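Local coordinates for protein D-alanyl-D-alanine carboxypeptidase (Enterococcus faecalis V583, PDB 5ZHF) that cleaves the C-terminal D-alanine from peptidoglycan-derived pentapeptides as a zinc-dependent carboxypeptidase associated with vancomycin resistance, at residues Ala126-Val134 / Thr185-His193. Residues are numbered along the deposited sequence; the frame is centred on the assembly and turned at random.
Sequences AEAETWVAV and TGVSNEPWH. With ZN (zinc ion), chain C.
At the zinc site of this M15B peptidase, the segment after helix 121-128, which carries the substrate-binding residues Trp131 to Ala133, docks through Thr130 and Trp131 against Ser188 and Glu190 of the loop leading into strand 193-196. Ser188 grips the carbonyl oxygen of Thr130 twice: its backbone N donates an almost straight bond (2.8 Å from N to Thr130 O, 178° at the hydrogen), and its OG donates a longer one from above the carbonyl plane. Thr130 OG1 donates to Glu127 O at 2.7 Å, lying in the plane of that carbonyl and tying the side chain to the preceding helix.

The indole of Trp131 takes Ser188 CB over one face, 3.5 Å from the centroid of the six-membered ring and only 9° off its normal, a CH-pi contact. Asn189 O and Glu190 OE2 lie at the ring edge near its plane, the former 3.5 Å from CZ3 of Trp131. The indole NE1 is hydrogen-bonded to Tyr114 OH of helix 100-116.

Extended beyond CG (chi2 -172°), Glu190 reaches back from the loop to bring OE2 to 2.6 Å from Trp131 O. The other oxygen, OE1, accepts from a water 3.3 Å away that is itself a zinc ligand and accepts from Trp192 NE1. His193 ND1 binds the metal at 2.0 Å, with His140 and Asp147 as the other protein ligands.

The inferred proton donor/acceptor Glu190 is thus placed between the backbone of a substrate-binding residue and the metal-bound water, a position consistent with general acid-base chemistry at the zinc, while the Ser188 bonds hold the carbonyl of Thr130, directly before Trp131.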
loop_
_atom_site.group_PDB
_atom_site.type_symbol
_atom_site.label_atom_id
_atom_site.label_comp_id
_atom_site.label_asym_id
_atom_site.label_seq_id
_atom_site.Cartn_x
_atom_site.Cartn_y
_atom_site.Cartn_z
ATOM N N ALA A 126 11.328 16.501 2.933
ATOM C CA ALA A 126 10.114 16.877 2.201
ATOM C C ALA A 126 9.916 16.066 0.918
ATOM O O ALA A 126 8.797 15.674 0.585
ATOM C CB ALA A 126 10.128 18.367 1.887
ATOM N N GLU A 127 11.003 15.792 0.206
ATOM C CA GLU A 127 10.916 14.985 -1.002
ATOM C C GLU A 127 10.645 13.507 -0.676
ATOM O O GLU A 127 9.882 12.856 -1.371
ATOM C CB GLU A 127 12.192 15.144 -1.836
ATOM C CG GLU A 127 12.023 14.781 -3.297
ATOM C CD GLU A 127 11.073 15.702 -4.026
ATOM O OE1 GLU A 127 11.380 16.907 -4.155
ATOM O OE2 GLU A 127 10.020 15.208 -4.467
ATOM N N ALA A 128 11.271 12.992 0.381
ATOM C CA ALA A 128 11.081 11.599 0.800
ATOM C C ALA A 128 9.630 11.285 1.173
ATOM O O ALA A 128 9.170 10.166 0.947
ATOM C CB ALA A 128 11.983 11.266 1.973
ATOM N N GLU A 129 8.936 12.272 1.736
ATOM C CA GLU A 129 7.555 12.100 2.201
ATOM C C GLU A 129 6.553 11.825 1.058
ATOM O O GLU A 129 5.503 11.229 1.293
ATOM C CB GLU A 129 7.129 13.321 3.027
ATOM C CG GLU A 129 5.916 13.114 3.914
ATOM C CD GLU A 129 5.841 14.087 5.086
ATOM O OE1 GLU A 129 6.774 14.902 5.277
ATOM O OE2 GLU A 129 4.846 14.024 5.839
ATOM N N THR A 130 6.887 12.223 -0.170
ATOM C CA THR A 130 6.069 11.888 -1.346
ATOM C C THR A 130 6.123 10.398 -1.682
ATOM O O THR A 130 5.342 9.948 -2.521
ATOM C CB THR A 130 6.456 12.689 -2.618
ATOM O OG1 THR A 130 7.786 12.336 -3.047
ATOM C CG2 THR A 130 6.377 14.189 -2.370
ATOM N N TRP A 131 7.053 9.660 -1.051
ATOM C CA TRP A 131 7.212 8.210 -1.202
ATOM C C TRP A 131 6.970 7.386 0.051
ATOM O O TRP A 131 6.367 6.315 -0.024
ATOM C CB TRP A 131 8.637 7.891 -1.685
ATOM C CG TRP A 131 8.975 8.487 -3.022
ATOM C CD1 TRP A 131 9.736 9.595 -3.241
ATOM C CD2 TRP A 131 8.577 8.011 -4.316
ATOM N NE1 TRP A 131 9.835 9.843 -4.590
ATOM C CE2 TRP A 131 9.127 8.894 -5.271
ATOM C CE3 TRP A 131 7.785 6.939 -4.762
ATOM C CZ2 TRP A 131 8.942 8.717 -6.654
ATOM C CZ3 TRP A 131 7.587 6.773 -6.127
ATOM C CH2 TRP A 131 8.171 7.666 -7.059
ATOM N N VAL A 132 7.465 7.855 1.194
ATOM C CA VAL A 132 7.448 7.090 2.440
ATOM C C VAL A 132 6.848 7.987 3.506
ATOM O O VAL A 132 7.333 9.094 3.734
ATOM C CB VAL A 132 8.865 6.671 2.880
ATOM C CG1 VAL A 132 8.817 5.827 4.160
ATOM C CG2 VAL A 132 9.591 5.901 1.770
ATOM N N ALA A 133 5.826 7.484 4.186
ATOM C CA ALA A 133 5.083 8.274 5.156
ATOM C C ALA A 133 5.850 8.420 6.473
ATOM O O ALA A 133 6.644 7.533 6.845
ATOM C CB ALA A 133 3.726 7.634 5.378
ATOM N N VAL A 134 5.632 9.527 7.192
ATOM C CA VAL A 134 6.256 9.671 8.510
ATOM C C VAL A 134 5.626 8.630 9.422
ATOM O O VAL A 134 4.436 8.315 9.267
ATOM C CB VAL A 134 6.160 11.104 9.138
ATOM C CG1 VAL A 134 6.697 12.171 8.181
ATOM C CG2 VAL A 134 4.760 11.445 9.601
ATOM N N THR A 185 -3.837 12.459 -3.031
ATOM C CA THR A 185 -3.240 11.527 -2.048
ATOM C C THR A 185 -1.977 12.068 -1.360
ATOM O O THR A 185 -1.639 11.642 -0.248
ATOM C CB THR A 185 -2.821 10.187 -2.691
ATOM O OG1 THR A 185 -1.787 10.424 -3.654
ATOM C CG2 THR A 185 -3.985 9.498 -3.318
ATOM N N GLY A 186 -1.276 12.973 -2.034
ATOM C CA GLY A 186 0.015 13.446 -1.593
ATOM C C GLY A 186 1.162 12.473 -1.799
ATOM O O GLY A 186 2.259 12.694 -1.280
ATOM N N VAL A 187 0.937 11.420 -2.586
ATOM C CA VAL A 187 1.915 10.351 -2.731
ATOM C C VAL A 187 2.162 10.101 -4.211
ATOM O O VAL A 187 1.234 10.106 -5.022
ATOM C CB VAL A 187 1.411 9.067 -2.010
ATOM C CG1 VAL A 187 2.428 7.934 -2.137
ATOM C CG2 VAL A 187 1.122 9.372 -0.537
ATOM N N SER A 188 3.429 9.857 -4.551
ATOM C CA SER A 188 3.842 9.554 -5.912
ATOM C C SER A 188 3.301 8.198 -6.381
ATOM O O SER A 188 2.748 7.420 -5.603
ATOM C CB SER A 188 5.373 9.547 -6.005
ATOM O OG SER A 188 5.928 10.766 -5.511
ATOM N N ASN A 189 3.462 7.932 -7.670
ATOM C CA ASN A 189 3.004 6.683 -8.272
ATOM C C ASN A 189 3.767 5.501 -7.667
ATOM O O ASN A 189 4.966 5.356 -7.895
ATOM C CB ASN A 189 3.205 6.758 -9.798
ATOM C CG ASN A 189 2.863 5.466 -10.511
ATOM O OD1 ASN A 189 2.027 4.702 -10.072
ATOM N ND2 ASN A 189 3.503 5.238 -11.657
ATOM N N GLU A 190 3.074 4.687 -6.869
ATOM C CA GLU A 190 3.647 3.511 -6.228
ATOM C C GLU A 190 2.853 2.278 -6.668
ATOM O O GLU A 190 1.954 1.812 -5.970
ATOM C CB GLU A 190 3.624 3.679 -4.699
ATOM C CG GLU A 190 4.497 4.855 -4.276
ATOM C CD GLU A 190 4.680 4.963 -2.787
ATOM O OE1 GLU A 190 3.815 4.498 -2.017
ATOM O OE2 GLU A 190 5.691 5.555 -2.397
ATOM N N PRO A 191 3.161 1.742 -7.873
ATOM C CA PRO A 191 2.320 0.687 -8.455
ATOM C C PRO A 191 2.376 -0.657 -7.730
ATOM O O PRO A 191 1.639 -1.572 -8.082
ATOM C CB PRO A 191 2.863 0.553 -9.893
ATOM C CG PRO A 191 4.256 1.049 -9.806
ATOM C CD PRO A 191 4.218 2.174 -8.819
ATOM N N TRP A 192 3.270 -0.753 -6.733
ATOM C CA TRP A 192 3.375 -1.890 -5.812
ATOM C C TRP A 192 2.441 -1.832 -4.593
ATOM O O TRP A 192 2.208 -2.870 -3.977
ATOM C CB TRP A 192 4.819 -2.008 -5.286
ATOM C CG TRP A 192 5.355 -0.748 -4.747
ATOM C CD1 TRP A 192 5.217 -0.260 -3.480
ATOM C CD2 TRP A 192 6.116 0.243 -5.466
ATOM N NE1 TRP A 192 5.828 0.947 -3.372
ATOM C CE2 TRP A 192 6.387 1.286 -4.573
ATOM C CE3 TRP A 192 6.581 0.344 -6.777
ATOM C CZ2 TRP A 192 7.131 2.417 -4.941
ATOM C CZ3 TRP A 192 7.308 1.476 -7.145
ATOM C CH2 TRP A 192 7.586 2.481 -6.228
ATOM N N HIS A 193 1.954 -0.646 -4.221
ATOM C CA HIS A 193 1.311 -0.478 -2.892
ATOM C C HIS A 193 -0.219 -0.660 -3.002
ATOM O O HIS A 193 -0.913 0.182 -3.578
ATOM C CB HIS A 193 1.664 0.870 -2.281
ATOM C CG HIS A 193 1.079 1.091 -0.924
ATOM N ND1 HIS A 193 1.835 1.109 0.228
ATOM C CD2 HIS A 193 -0.202 1.301 -0.540
ATOM C CE1 HIS A 193 1.044 1.344 1.261
ATOM N NE2 HIS A 193 -0.195 1.486 0.817
HETATM ZN ZN ZN C . 3.729 0.532 0.519
HETATM O O HOH W 1 5.121 2.030 -0.339
#